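Local coordinates for virulence factor (Pectobacterium carotovorum, PDB 2W3Y), which acts as an S-palmitoylated virulence factor of a Drosophila pathogen and binds to lipid vesicles, at residues 58-63 / 175-180; 64-69 / 241-246; 72-77 / 95-100; 80-83 / 87-90; 100-105 / 189-194. One frame throughout, in Å; residues are numbered along the deposited sequence.

Contact 1. Residues 58-63 / 175-180; sequences KQVKAG and HDLFQD
The imidazole of His-175 is gripped at both nitrogens while its carbon CE1 meets the backbone of Gly-63. ND1 is hydrogen-bonded to the hydroxyl of Tyr-187 and NE2 to that of Ser-173, so the ring cannot easily turn about its bond to CB. Between these two anchors, His-175 CE1 lies 3.5 Å from Gly-63 O and 3.6 Å from Gly-63 C, the carbonyl approaching the ring obliquely. It is a close van der Waals approach of a polarised C-H carbon and a carbonyl. Gly-63 suits its place because it has no side chain on the face turned to the strand, and the ring can rest close to the helix backbone. The CA atoms of Val-60 and His-175 are 7.3 Å apart. The contact is a helix-on-sheet packing: helix 57-81 lies against strand 166-179, which is hydrogen-bonded to strand 40-49 on one flank and strand 185-198 on the other. One turn before Gly-63, the helix offers Val-60. Its CG2, anti to the carbonyl carbon, meets Leu-177 tip to tip, 3.8 Å from CD2 and 4.1 Å from CD1. Branched aliphatic chains are apt here, since both residues are buried and Ala-52 and Gln-48 pack against the same pair. His-175 and Leu-177 point toward the helix. The intervening Asp-176 does not take part, and its buried carboxylate is instead held by a salt bridge from OD2 to Arg-190 NE and a hydrogen bond to Tyr-275 OH.

Contact 2. Residues 64-69 / 241-246; sequences RILMER and KKVDNF
With chi1 at -72° and chi2 at 171°, Leu-66 sends its forked end out from helix 57-81 toward Val-243, whose CG1 stands anti to its own backbone N (chi1 171°). The two methyls, Leu-66 CD2 and Val-243 CG1, come to 4.2 Å, an apolar touch between two packed helices, 57-81 and 237-250. The helices stay well apart, the nearest CA atoms, of Leu-66 and Asp-244, being 8.9 Å from each other. Part of the interval is filled by Tyr-233 of helix 230-235, whose side chain lies against both Leu-66 and Val-243. Leucine serves well here because its length spans such a distance, whereas valine, branched at CB, offers a methyl close to its own helix. Beside this apolar pair the character changes. The carboxylate of Asp-244 bends nearer, and its OD1 is hydrogen-bonded to Tyr-233 OH, a link that pins the acid next to the leucine. Arg-69 reaches the same region, but its strong partner is Asp-248, which forms a salt bridge with NH2. Toward Asp-244 it offers only a probable long-range attraction, Arg-69 NH1 and Asp-244 OD1 being 5.0 Å apart, while Leu-66 CD2 lies 4.4 Å from that oxygen.

Contact 3. Residues 72-77 / 95-100; sequences AVASAA and KEVSNQ
Val-97 sets its two methyls against a strip of small residues, Ala-74 and Ala-77. CG1 does most of the touching: it lies 3.9 Å from Ala-77 CB, 4.2 Å from Ala-74 CB and 4.0 Å from the carbonyl oxygen Ala-74 O. The other methyl, CG2, reaches Ala-77 CB at 4.2 Å. With chi1 at 167°, CG1 is anti to the backbone N of Val-97, and from there it settles between the two alanines, which are three residues apart and thus on one side of their helix. Such short side chains permit a close approach of main chains, and the CA atoms of Ala-74 and Val-97 are 6.4 Å apart. This is alanine-mediated packing of consecutive helices, 57-81 and 91-105, buried in the helical layer beside the sheet. Around these residues a second shell closes in. Phe-14 of helix 9-18 packs on Ala-77 and Val-73, while Phe-191 of strand 185-198 lies against Ala-74 and Ser-98. Ser-98 OG is hydrogen-bonded to the carbonyl oxygen of Trp-94, one turn earlier, which would let a serine sit in this apolar setting. On the side of helix 57-81 away from Val-97, Ser-75 OG is tied to Tyr-44 OH and to the backbone N of Val-33.

Contact 4. Residues 80-83 / 87-90; sequences KKAP and EKYH
Ala-82 packs its single methyl into the backbone of the opposing turn, the inner part of a contact that is close throughout. Its CB lies 3.4 Å from Lys-88 N, 3.6 Å from Lys-88 CG and 3.7 Å from Glu-87 C; a small side chain is apt where two backbones come this near, the CA atoms of Ala-82 and Lys-88 being 5.2 Å apart. Pro-83 and Glu-87 meet just as closely, but at the exposed border. The proline ring and the glutamate chain cross at about a right angle, with Glu-87 OE1 3.3 Å from Pro-83 CG and Glu-87 OE2 3.4 Å from Pro-83 CB. Carboxylate oxygens thus rest on ring C-H groups, a packing contact, while the real polar partner of OE2 is the hydroxyl of Ser-84. The segments form a short helix-to-helix connection. Ala-82 is the first residue to leave the conformation of helix 57-81, and His-90 occupies the N-cap position of helix 91-105. Residues 87-90 are themselves drawn together by His-90 N bonding to Glu-87 O, and Glu-87 CA sits over the centre of the His-90 ring, 3.7 Å above its plane. The looser side is that of exposed Pro-83 and of the end of Lys-88, which runs extended past Ala-82 and bends (chi4 -72°) to where NZ is hydrogen-bonded to Asn-79 OD1. Ala-82, Pro-83 and Lys-88 also touch a crystal neighbour, so the lattice may influence this surface.

Contact 5. Residues 100-105 / 189-194; sequences QLIPAF and PRFLIY
Helix 91-105 passes strand 185-198 with Ile-102 and Phe-191 closest in backbone, their CA atoms 8.7 Å apart, and it is kinked where Gln-100 N and Pro-103 N lack the bond to the preceding turn, Pro-103 because it has no N-H. The last turn is still closed across the proline by a hydrogen bond of 3.1 Å from Phe-105 N to Leu-101 O. Two aliphatic side chains of the helix come to the same side of one aromatic of the strand. Phe-191 has CG anti to its backbone N (chi1 172°), its ring projecting toward the helix. Leu-101 crosses it at about a right angle, CD1 coming to 4.1 Å from Phe-191 CZ at the ring's tip. Ile-102 arrives obliquely nearer the root, its CD1 3.8 Å from Phe-191 CD2. The CB of Ile-102 does not point directly at the strand; chi1 of -61° and chi2 of -54° bring the delta methyl round to the ring. A flat, long residue suits the strand because it can reach across the gap, and flexible aliphatic chains can fit its outline. The ring of Phe-191 is further enclosed by Met-67, Phe-70 and Val-71 of helix 57-81 and by Phe-106. Strand 185-198, paired with strands 166-179 and 214-228, thus carries both helices on one face, with helix 9-18 packed on Leu-101 through Phe-14.

Helix 57-81 runs through contacts 1, 2, 3 and 4, and helix 91-105 joins contact 3 to contact 5 through the shared Gln-100. Contacts 3 and 5, with centres 9 Å apart, merge where Ala-74 CB lies 3.8 Å from Leu-101 CD1. Contact 2 joins them through Phe-246, whose CZ is 3.6 Å from Leu-101 CD2. Contacts 1 and 4 are on opposite sides of the chain's centre, their own centres 32 Å apart. Contacts 1 and 5 reach neighbouring strands of one sheet. Bound palmitic acid lies about 14 Å from the side chain of His-175 and about 13 Å from that of Phe-191, yet touches Tyr-194, at the end of segment 189-194.

Contact 1. Residues 58-63 / 175-180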
# COMPACT_ATOMS: atom_id res chain seq x y z
N LYS A 58 8.10 18.97 6.98
CA LYS A 58 9.35 18.22 7.14
C LYS A 58 9.11 16.78 7.60
O LYS A 58 9.68 15.85 7.04
CB LYS A 58 10.28 18.95 8.13
CG LYS A 58 11.56 18.22 8.52
CD LYS A 58 12.28 18.97 9.65
CE LYS A 58 13.65 18.39 9.93
NZ LYS A 58 14.38 19.18 10.97
N GLN A 59 8.29 16.63 8.65
CA GLN A 59 7.89 15.33 9.20
C GLN A 59 7.19 14.44 8.14
O GLN A 59 7.44 13.25 8.06
CB GLN A 59 6.99 15.57 10.42
CG GLN A 59 6.48 14.33 11.14
CD GLN A 59 5.84 14.67 12.49
OE1 GLN A 59 6.30 15.58 13.20
NE2 GLN A 59 4.80 13.95 12.85
N VAL A 60 6.33 15.05 7.33
CA VAL A 60 5.60 14.34 6.29
C VAL A 60 6.52 13.83 5.18
O VAL A 60 6.41 12.68 4.74
CB VAL A 60 4.43 15.20 5.74
CG1 VAL A 60 3.82 14.56 4.50
CG2 VAL A 60 3.37 15.40 6.82
N LYS A 61 7.44 14.69 4.73
CA LYS A 61 8.43 14.31 3.71
C LYS A 61 9.32 13.16 4.17
O LYS A 61 9.60 12.25 3.41
CB LYS A 61 9.23 15.53 3.21
CG LYS A 61 8.44 16.44 2.24
CD LYS A 61 9.12 17.81 2.05
CE LYS A 61 8.19 18.81 1.35
NZ LYS A 61 8.20 18.59 -0.14
N ALA A 62 9.75 13.20 5.44
CA ALA A 62 10.52 12.11 6.03
C ALA A 62 9.67 10.82 6.19
O ALA A 62 10.14 9.71 5.89
CB ALA A 62 11.09 12.53 7.39
N GLY A 63 8.43 10.99 6.65
CA GLY A 63 7.48 9.88 6.85
C GLY A 63 7.18 9.13 5.56
O GLY A 63 7.13 7.91 5.56
N HIS A 175 -0.78 8.94 4.27
CA HIS A 175 -0.18 10.02 5.05
C HIS A 175 -1.31 11.02 5.28
O HIS A 175 -1.66 11.80 4.39
CB HIS A 175 1.09 10.55 4.32
CG HIS A 175 2.11 9.48 4.11
ND1 HIS A 175 3.10 9.20 5.04
CD2 HIS A 175 2.20 8.51 3.17
CE1 HIS A 175 3.79 8.15 4.64
NE2 HIS A 175 3.26 7.70 3.51
N ASP A 176 -1.95 10.88 6.45
CA ASP A 176 -3.17 11.60 6.79
C ASP A 176 -2.87 12.92 7.47
O ASP A 176 -2.25 12.94 8.52
CB ASP A 176 -4.06 10.81 7.77
CG ASP A 176 -4.34 9.38 7.34
OD1 ASP A 176 -4.20 9.05 6.15
OD2 ASP A 176 -4.68 8.59 8.24
N LEU A 177 -3.36 14.00 6.87
CA LEU A 177 -3.29 15.34 7.47
C LEU A 177 -4.70 15.86 7.66
O LEU A 177 -5.26 16.49 6.78
CB LEU A 177 -2.46 16.29 6.60
CG LEU A 177 -1.06 15.71 6.75
CD1 LEU A 177 -0.44 15.20 5.44
CD2 LEU A 177 -0.15 16.55 7.64
N PHE A 178 -5.28 15.52 8.81
CA PHE A 178 -6.67 15.79 9.11
C PHE A 178 -6.76 16.53 10.44
O PHE A 178 -5.85 16.43 11.28
CB PHE A 178 -7.46 14.47 9.26
CG PHE A 178 -7.60 13.67 7.99
CD1 PHE A 178 -8.04 14.28 6.80
CD2 PHE A 178 -7.34 12.31 7.99
CE1 PHE A 178 -8.19 13.53 5.62
CE2 PHE A 178 -7.49 11.55 6.82
CZ PHE A 178 -7.91 12.17 5.64
N GLN A 179 -7.88 17.20 10.65
CA GLN A 179 -8.16 17.89 11.91
C GLN A 179 -8.69 16.96 13.00
O GLN A 179 -9.62 16.17 12.76
CB GLN A 179 -9.21 18.97 11.69
CG GLN A 179 -8.71 20.23 11.03
CD GLN A 179 -9.86 21.16 10.69
OE1 GLN A 179 -10.41 21.82 11.57
NE2 GLN A 179 -10.23 21.21 9.42
N ASP A 180 -8.11 17.05 14.20
CA ASP A 180 -8.74 16.47 15.40
C ASP A 180 -10.02 17.24 15.79
O ASP A 180 -10.40 18.20 15.11
CB ASP A 180 -7.74 16.30 16.57
CG ASP A 180 -7.26 17.64 17.18
OD1 ASP A 180 -7.95 18.68 17.10
OD2 ASP A 180 -6.15 17.62 17.77

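Contact 2. Residues 64-69 / 241-246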
# COMPACT_ATOMS: atom_id res chain seq x y z
N ARG A 64 7.00 9.88 4.47
CA ARG A 64 6.78 9.29 3.16
C ARG A 64 7.96 8.45 2.72
O ARG A 64 7.76 7.33 2.24
CB ARG A 64 6.40 10.35 2.11
CG ARG A 64 5.02 10.95 2.35
CD ARG A 64 4.59 11.94 1.27
NE ARG A 64 4.77 11.43 -0.09
CZ ARG A 64 4.13 11.91 -1.16
NH1 ARG A 64 3.24 12.87 -1.03
NH2 ARG A 64 4.38 11.40 -2.35
N ILE A 65 9.19 8.96 2.90
CA ILE A 65 10.39 8.18 2.57
C ILE A 65 10.50 6.92 3.40
O ILE A 65 10.79 5.84 2.86
CB ILE A 65 11.72 8.99 2.71
CG1 ILE A 65 11.71 10.28 1.88
CG2 ILE A 65 12.93 8.11 2.35
CD1 ILE A 65 11.27 10.16 0.47
N LEU A 66 10.29 7.05 4.70
CA LEU A 66 10.30 5.89 5.60
C LEU A 66 9.31 4.78 5.21
O LEU A 66 9.66 3.60 5.19
CB LEU A 66 10.02 6.33 7.04
CG LEU A 66 11.13 7.10 7.76
CD1 LEU A 66 10.60 7.66 9.10
CD2 LEU A 66 12.38 6.22 7.99
N MET A 67 8.08 5.17 4.90
CA MET A 67 7.05 4.19 4.58
C MET A 67 7.33 3.46 3.25
O MET A 67 7.12 2.24 3.17
CB MET A 67 5.65 4.83 4.60
CG MET A 67 5.09 5.16 6.00
SD MET A 67 4.97 3.79 7.20
CE MET A 67 6.55 3.78 8.02
N GLU A 68 7.81 4.19 2.23
CA GLU A 68 8.19 3.55 0.95
C GLU A 68 9.32 2.52 1.15
O GLU A 68 9.36 1.47 0.50
CB GLU A 68 8.56 4.59 -0.12
CG GLU A 68 7.39 5.50 -0.54
CD GLU A 68 7.57 6.19 -1.91
OE1 GLU A 68 8.61 6.02 -2.59
OE2 GLU A 68 6.62 6.91 -2.32
N ARG A 69 10.23 2.83 2.08
CA ARG A 69 11.31 1.92 2.42
C ARG A 69 10.81 0.67 3.14
O ARG A 69 11.28 -0.43 2.85
CB ARG A 69 12.37 2.64 3.26
CG ARG A 69 13.17 3.68 2.46
CD ARG A 69 14.20 4.38 3.33
NE ARG A 69 15.40 3.54 3.44
CZ ARG A 69 16.44 3.78 4.23
NH1 ARG A 69 16.47 4.85 5.02
NH2 ARG A 69 17.47 2.93 4.23
N LYS A 241 17.46 5.07 15.64
CA LYS A 241 18.60 4.25 15.23
C LYS A 241 18.25 2.81 14.86
O LYS A 241 18.79 2.29 13.88
CB LYS A 241 19.71 4.25 16.29
CG LYS A 241 20.60 5.48 16.22
CD LYS A 241 21.93 5.26 16.95
CE LYS A 241 21.79 5.34 18.47
NZ LYS A 241 23.13 5.55 19.10
N LYS A 242 17.37 2.16 15.62
CA LYS A 242 16.99 0.79 15.25
C LYS A 242 16.18 0.76 13.95
O LYS A 242 16.37 -0.15 13.15
CB LYS A 242 16.32 -0.00 16.40
CG LYS A 242 14.92 0.42 16.80
CD LYS A 242 14.24 -0.70 17.63
CE LYS A 242 13.27 -1.53 16.78
NZ LYS A 242 13.19 -2.97 17.14
N VAL A 243 15.32 1.76 13.75
CA VAL A 243 14.59 1.95 12.50
C VAL A 243 15.57 2.08 11.34
O VAL A 243 15.55 1.26 10.42
CB VAL A 243 13.62 3.18 12.57
CG1 VAL A 243 13.03 3.52 11.19
CG2 VAL A 243 12.49 2.93 13.59
N ASP A 244 16.46 3.08 11.41
CA ASP A 244 17.42 3.39 10.34
C ASP A 244 18.36 2.24 10.00
O ASP A 244 18.59 1.97 8.82
CB ASP A 244 18.23 4.65 10.67
CG ASP A 244 17.40 5.92 10.53
OD1 ASP A 244 16.31 5.88 9.90
OD2 ASP A 244 17.84 6.97 11.08
N ASN A 245 18.86 1.55 11.03
CA ASN A 245 19.76 0.41 10.84
C ASN A 245 19.05 -0.77 10.17
O ASN A 245 19.60 -1.41 9.28
CB ASN A 245 20.38 -0.05 12.17
CG ASN A 245 21.46 0.90 12.70
OD1 ASN A 245 22.11 1.63 11.95
ND2 ASN A 245 21.65 0.90 14.02
N PHE A 246 17.84 -1.06 10.63
CA PHE A 246 17.04 -2.15 10.07
C PHE A 246 16.73 -1.87 8.60
O PHE A 246 16.93 -2.73 7.73
CB PHE A 246 15.75 -2.30 10.88
CG PHE A 246 14.79 -3.30 10.31
CD1 PHE A 246 14.88 -4.65 10.65
CD2 PHE A 246 13.77 -2.89 9.44
CE1 PHE A 246 14.00 -5.59 10.12
CE2 PHE A 246 12.88 -3.83 8.91
CZ PHE A 246 13.01 -5.18 9.24

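Contact 3. Residues 72-77 / 95-100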
# COMPACT_ATOMS: atom_id res chain seq x y z
N ALA A 72 9.07 -1.55 0.51
CA ALA A 72 10.09 -2.28 -0.27
C ALA A 72 10.79 -3.38 0.56
O ALA A 72 11.06 -4.47 0.04
CB ALA A 72 11.14 -1.31 -0.88
N VAL A 73 11.05 -3.11 1.84
CA VAL A 73 11.58 -4.15 2.78
C VAL A 73 10.62 -5.36 2.88
O VAL A 73 11.06 -6.51 2.75
CB VAL A 73 11.93 -3.58 4.19
CG1 VAL A 73 12.12 -4.69 5.24
CG2 VAL A 73 13.17 -2.74 4.10
N ALA A 74 9.33 -5.10 3.06
CA ALA A 74 8.35 -6.19 3.15
C ALA A 74 8.29 -6.99 1.83
O ALA A 74 8.34 -8.22 1.83
CB ALA A 74 6.98 -5.66 3.54
N SER A 75 8.24 -6.26 0.72
CA SER A 75 8.18 -6.86 -0.60
C SER A 75 9.39 -7.74 -0.93
O SER A 75 9.24 -8.79 -1.54
CB SER A 75 8.02 -5.80 -1.69
OG SER A 75 7.88 -6.44 -2.94
N ALA A 76 10.59 -7.28 -0.54
CA ALA A 76 11.83 -8.04 -0.77
C ALA A 76 11.91 -9.35 0.03
O ALA A 76 12.35 -10.38 -0.52
CB ALA A 76 13.05 -7.15 -0.54
N ALA A 77 11.44 -9.32 1.28
CA ALA A 77 11.31 -10.52 2.13
C ALA A 77 10.36 -11.56 1.51
O ALA A 77 10.68 -12.75 1.45
CB ALA A 77 10.82 -10.14 3.53
N LYS A 95 1.11 -11.27 4.73
CA LYS A 95 0.62 -11.13 6.10
C LYS A 95 1.64 -11.64 7.15
O LYS A 95 1.86 -10.97 8.17
CB LYS A 95 -0.75 -11.79 6.26
CG LYS A 95 -1.39 -11.60 7.64
CD LYS A 95 -2.79 -12.21 7.70
CE LYS A 95 -2.74 -13.73 7.76
NZ LYS A 95 -4.11 -14.37 7.77
N GLU A 96 2.25 -12.79 6.90
CA GLU A 96 3.29 -13.36 7.79
C GLU A 96 4.44 -12.36 8.03
O GLU A 96 4.91 -12.18 9.16
CB GLU A 96 3.82 -14.69 7.22
CG GLU A 96 4.98 -15.38 8.00
CD GLU A 96 4.52 -16.18 9.22
OE1 GLU A 96 3.32 -16.10 9.60
OE2 GLU A 96 5.37 -16.91 9.80
N VAL A 97 4.88 -11.70 6.95
CA VAL A 97 6.01 -10.77 7.00
C VAL A 97 5.63 -9.46 7.70
O VAL A 97 6.40 -8.93 8.52
CB VAL A 97 6.61 -10.54 5.57
CG1 VAL A 97 7.57 -9.36 5.54
CG2 VAL A 97 7.31 -11.83 5.04
N SER A 98 4.43 -8.93 7.39
CA SER A 98 3.91 -7.75 8.08
C SER A 98 3.68 -7.96 9.59
O SER A 98 3.90 -7.04 10.37
CB SER A 98 2.61 -7.26 7.40
OG SER A 98 2.82 -7.02 6.01
N ASN A 99 3.23 -9.14 10.00
CA ASN A 99 3.05 -9.48 11.42
C ASN A 99 4.37 -9.49 12.21
O ASN A 99 4.37 -9.56 13.43
CB ASN A 99 2.36 -10.84 11.58
CG ASN A 99 0.85 -10.78 11.30
OD1 ASN A 99 0.22 -9.72 11.41
ND2 ASN A 99 0.28 -11.92 10.97
N GLN A 100 5.49 -9.41 11.50
CA GLN A 100 6.81 -9.28 12.12
C GLN A 100 7.21 -7.82 12.25
O GLN A 100 7.76 -7.41 13.29
CB GLN A 100 7.85 -10.08 11.34
CG GLN A 100 7.62 -11.59 11.37
CD GLN A 100 7.61 -12.17 12.78
OE1 GLN A 100 6.62 -12.77 13.20
NE2 GLN A 100 8.71 -11.99 13.51

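Contact 4. Residues 80-83 / 87-90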
# COMPACT_ATOMS: atom_id res chain seq x y z
N LYS A 80 11.95 -13.18 -1.70
CA LYS A 80 12.88 -14.20 -1.24
C LYS A 80 12.16 -15.41 -0.63
O LYS A 80 12.45 -16.56 -0.99
CB LYS A 80 13.87 -13.59 -0.24
CG LYS A 80 15.04 -14.52 0.14
CD LYS A 80 15.74 -15.11 -1.09
CE LYS A 80 16.80 -16.12 -0.68
NZ LYS A 80 17.99 -15.46 -0.05
N LYS A 81 11.21 -15.16 0.27
CA LYS A 81 10.53 -16.24 1.00
C LYS A 81 9.64 -17.12 0.12
O LYS A 81 9.53 -18.31 0.38
CB LYS A 81 9.73 -15.66 2.19
CG LYS A 81 9.00 -16.68 3.08
CD LYS A 81 8.45 -16.01 4.33
CE LYS A 81 7.50 -16.93 5.13
NZ LYS A 81 8.21 -18.15 5.62
N ALA A 82 8.99 -16.53 -0.89
CA ALA A 82 8.08 -17.29 -1.76
C ALA A 82 8.81 -18.46 -2.43
O ALA A 82 9.86 -18.26 -3.02
CB ALA A 82 7.45 -16.36 -2.84
N PRO A 83 8.27 -19.69 -2.31
CA PRO A 83 8.84 -20.92 -2.92
C PRO A 83 8.72 -20.98 -4.45
O PRO A 83 9.40 -21.77 -5.10
CB PRO A 83 7.99 -22.04 -2.32
CG PRO A 83 7.24 -21.42 -1.14
CD PRO A 83 7.07 -19.96 -1.50
N GLU A 87 3.51 -17.86 -5.67
CA GLU A 87 3.43 -17.58 -4.25
C GLU A 87 3.94 -16.20 -3.83
O GLU A 87 3.61 -15.72 -2.73
CB GLU A 87 4.12 -18.70 -3.46
CG GLU A 87 3.28 -19.97 -3.38
CD GLU A 87 4.06 -21.14 -2.78
OE1 GLU A 87 3.96 -21.37 -1.55
OE2 GLU A 87 4.80 -21.80 -3.54
N LYS A 88 4.70 -15.53 -4.70
CA LYS A 88 5.00 -14.09 -4.49
C LYS A 88 3.73 -13.22 -4.39
O LYS A 88 3.74 -12.14 -3.78
CB LYS A 88 5.90 -13.52 -5.59
CG LYS A 88 7.28 -14.13 -5.67
CD LYS A 88 8.01 -13.62 -6.92
CE LYS A 88 9.16 -14.53 -7.32
NZ LYS A 88 10.29 -14.44 -6.40
N TYR A 89 2.63 -13.69 -4.98
CA TYR A 89 1.36 -12.98 -4.96
C TYR A 89 0.31 -13.62 -4.02
O TYR A 89 -0.88 -13.36 -4.13
CB TYR A 89 0.83 -12.81 -6.40
CG TYR A 89 1.86 -12.17 -7.30
CD1 TYR A 89 1.99 -10.78 -7.36
CD2 TYR A 89 2.75 -12.95 -8.05
CE1 TYR A 89 2.95 -10.18 -8.17
CE2 TYR A 89 3.74 -12.36 -8.85
CZ TYR A 89 3.82 -10.97 -8.91
OH TYR A 89 4.80 -10.38 -9.67
N HIS A 90 0.78 -14.43 -3.06
CA HIS A 90 -0.11 -15.04 -2.08
C HIS A 90 -0.16 -14.14 -0.87
O HIS A 90 0.85 -13.95 -0.18
CB HIS A 90 0.36 -16.45 -1.68
CG HIS A 90 0.02 -17.51 -2.69
ND1 HIS A 90 0.15 -18.85 -2.43
CD2 HIS A 90 -0.46 -17.41 -3.95
CE1 HIS A 90 -0.23 -19.54 -3.49
NE2 HIS A 90 -0.60 -18.69 -4.43

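Contact 5. Residues 100-105 / 189-194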
# COMPACT_ATOMS: atom_id res chain seq x y z
N GLN A 100 5.49 -9.41 11.50
CA GLN A 100 6.81 -9.28 12.12
C GLN A 100 7.21 -7.82 12.25
O GLN A 100 7.76 -7.41 13.29
CB GLN A 100 7.85 -10.08 11.34
CG GLN A 100 7.62 -11.59 11.37
CD GLN A 100 7.61 -12.17 12.78
OE1 GLN A 100 6.62 -12.77 13.20
NE2 GLN A 100 8.71 -11.99 13.51
N LEU A 101 6.91 -7.01 11.22
CA LEU A 101 7.20 -5.57 11.20
C LEU A 101 6.36 -4.74 12.18
O LEU A 101 6.88 -3.83 12.83
CB LEU A 101 7.01 -4.99 9.76
CG LEU A 101 7.99 -5.46 8.68
CD1 LEU A 101 7.57 -4.98 7.27
CD2 LEU A 101 9.44 -5.08 8.98
N ILE A 102 5.07 -5.05 12.25
CA ILE A 102 4.07 -4.23 12.97
C ILE A 102 4.33 -4.07 14.49
O ILE A 102 4.37 -2.95 14.98
CB ILE A 102 2.59 -4.69 12.65
CG1 ILE A 102 2.26 -4.55 11.14
CG2 ILE A 102 1.54 -3.96 13.52
CD1 ILE A 102 2.51 -3.19 10.54
N PRO A 103 4.52 -5.19 15.23
CA PRO A 103 4.83 -5.08 16.67
C PRO A 103 6.12 -4.31 16.95
O PRO A 103 6.22 -3.59 17.96
CB PRO A 103 5.00 -6.54 17.09
CG PRO A 103 4.26 -7.33 16.09
CD PRO A 103 4.44 -6.60 14.80
N ALA A 104 7.07 -4.41 16.02
CA ALA A 104 8.39 -3.81 16.15
C ALA A 104 8.42 -2.29 16.01
O ALA A 104 9.07 -1.60 16.79
CB ALA A 104 9.34 -4.45 15.15
N PHE A 105 7.70 -1.75 15.01
CA PHE A 105 7.83 -0.34 14.63
C PHE A 105 6.51 0.43 14.56
O PHE A 105 6.49 1.62 14.27
CB PHE A 105 8.52 -0.22 13.27
CG PHE A 105 9.82 -0.95 13.17
CD1 PHE A 105 10.96 -0.44 13.78
CD2 PHE A 105 9.92 -2.11 12.42
CE1 PHE A 105 12.18 -1.10 13.66
CE2 PHE A 105 11.14 -2.79 12.30
CZ PHE A 105 12.27 -2.28 12.93
N PRO A 189 0.89 8.59 9.81
CA PRO A 189 1.36 7.71 8.75
C PRO A 189 0.99 6.24 8.97
O PRO A 189 1.29 5.68 10.03
CB PRO A 189 2.88 7.89 8.79
CG PRO A 189 3.19 8.26 10.23
CD PRO A 189 1.91 8.80 10.86
N ARG A 190 0.35 5.62 7.97
CA ARG A 190 -0.05 4.19 8.06
C ARG A 190 0.61 3.31 6.98
O ARG A 190 0.73 3.74 5.81
CB ARG A 190 -1.57 4.04 7.94
CG ARG A 190 -2.39 4.65 9.07
CD ARG A 190 -3.91 4.54 8.77
NE ARG A 190 -4.41 5.61 7.88
CZ ARG A 190 -5.50 5.52 7.11
NH1 ARG A 190 -6.22 4.39 7.10
NH2 ARG A 190 -5.88 6.54 6.34
N PHE A 191 1.01 2.09 7.38
CA PHE A 191 1.53 1.03 6.53
C PHE A 191 0.41 -0.01 6.37
O PHE A 191 -0.11 -0.52 7.36
CB PHE A 191 2.77 0.42 7.21
CG PHE A 191 3.33 -0.82 6.55
CD1 PHE A 191 4.30 -0.74 5.57
CD2 PHE A 191 2.92 -2.10 6.97
CE1 PHE A 191 4.84 -1.91 4.99
CE2 PHE A 191 3.44 -3.25 6.39
CZ PHE A 191 4.39 -3.17 5.41
N LEU A 192 0.02 -0.28 5.12
CA LEU A 192 -1.13 -1.16 4.81
C LEU A 192 -0.84 -2.17 3.69
O LEU A 192 -0.31 -1.79 2.65
CB LEU A 192 -2.36 -0.32 4.43
CG LEU A 192 -2.91 0.62 5.51
CD1 LEU A 192 -3.76 1.77 4.95
CD2 LEU A 192 -3.69 -0.15 6.59
N ILE A 193 -1.18 -3.45 3.92
CA ILE A 193 -1.15 -4.47 2.85
C ILE A 193 -2.54 -5.08 2.72
O ILE A 193 -3.04 -5.66 3.68
CB ILE A 193 -0.11 -5.62 3.04
CG1 ILE A 193 1.25 -5.13 3.61
CG2 ILE A 193 0.03 -6.42 1.73
CD1 ILE A 193 2.22 -4.47 2.59
N TYR A 194 -3.16 -4.90 1.56
CA TYR A 194 -4.52 -5.40 1.30
C TYR A 194 -4.42 -6.41 0.20
O TYR A 194 -3.58 -6.26 -0.71
CB TYR A 194 -5.45 -4.27 0.86
CG TYR A 194 -6.00 -3.39 1.97
CD1 TYR A 194 -5.33 -3.25 3.20
CD2 TYR A 194 -7.16 -2.66 1.77
CE1 TYR A 194 -5.85 -2.43 4.19
CE2 TYR A 194 -7.67 -1.84 2.75
CZ TYR A 194 -7.02 -1.73 3.96
OH TYR A 194 -7.57 -0.91 4.92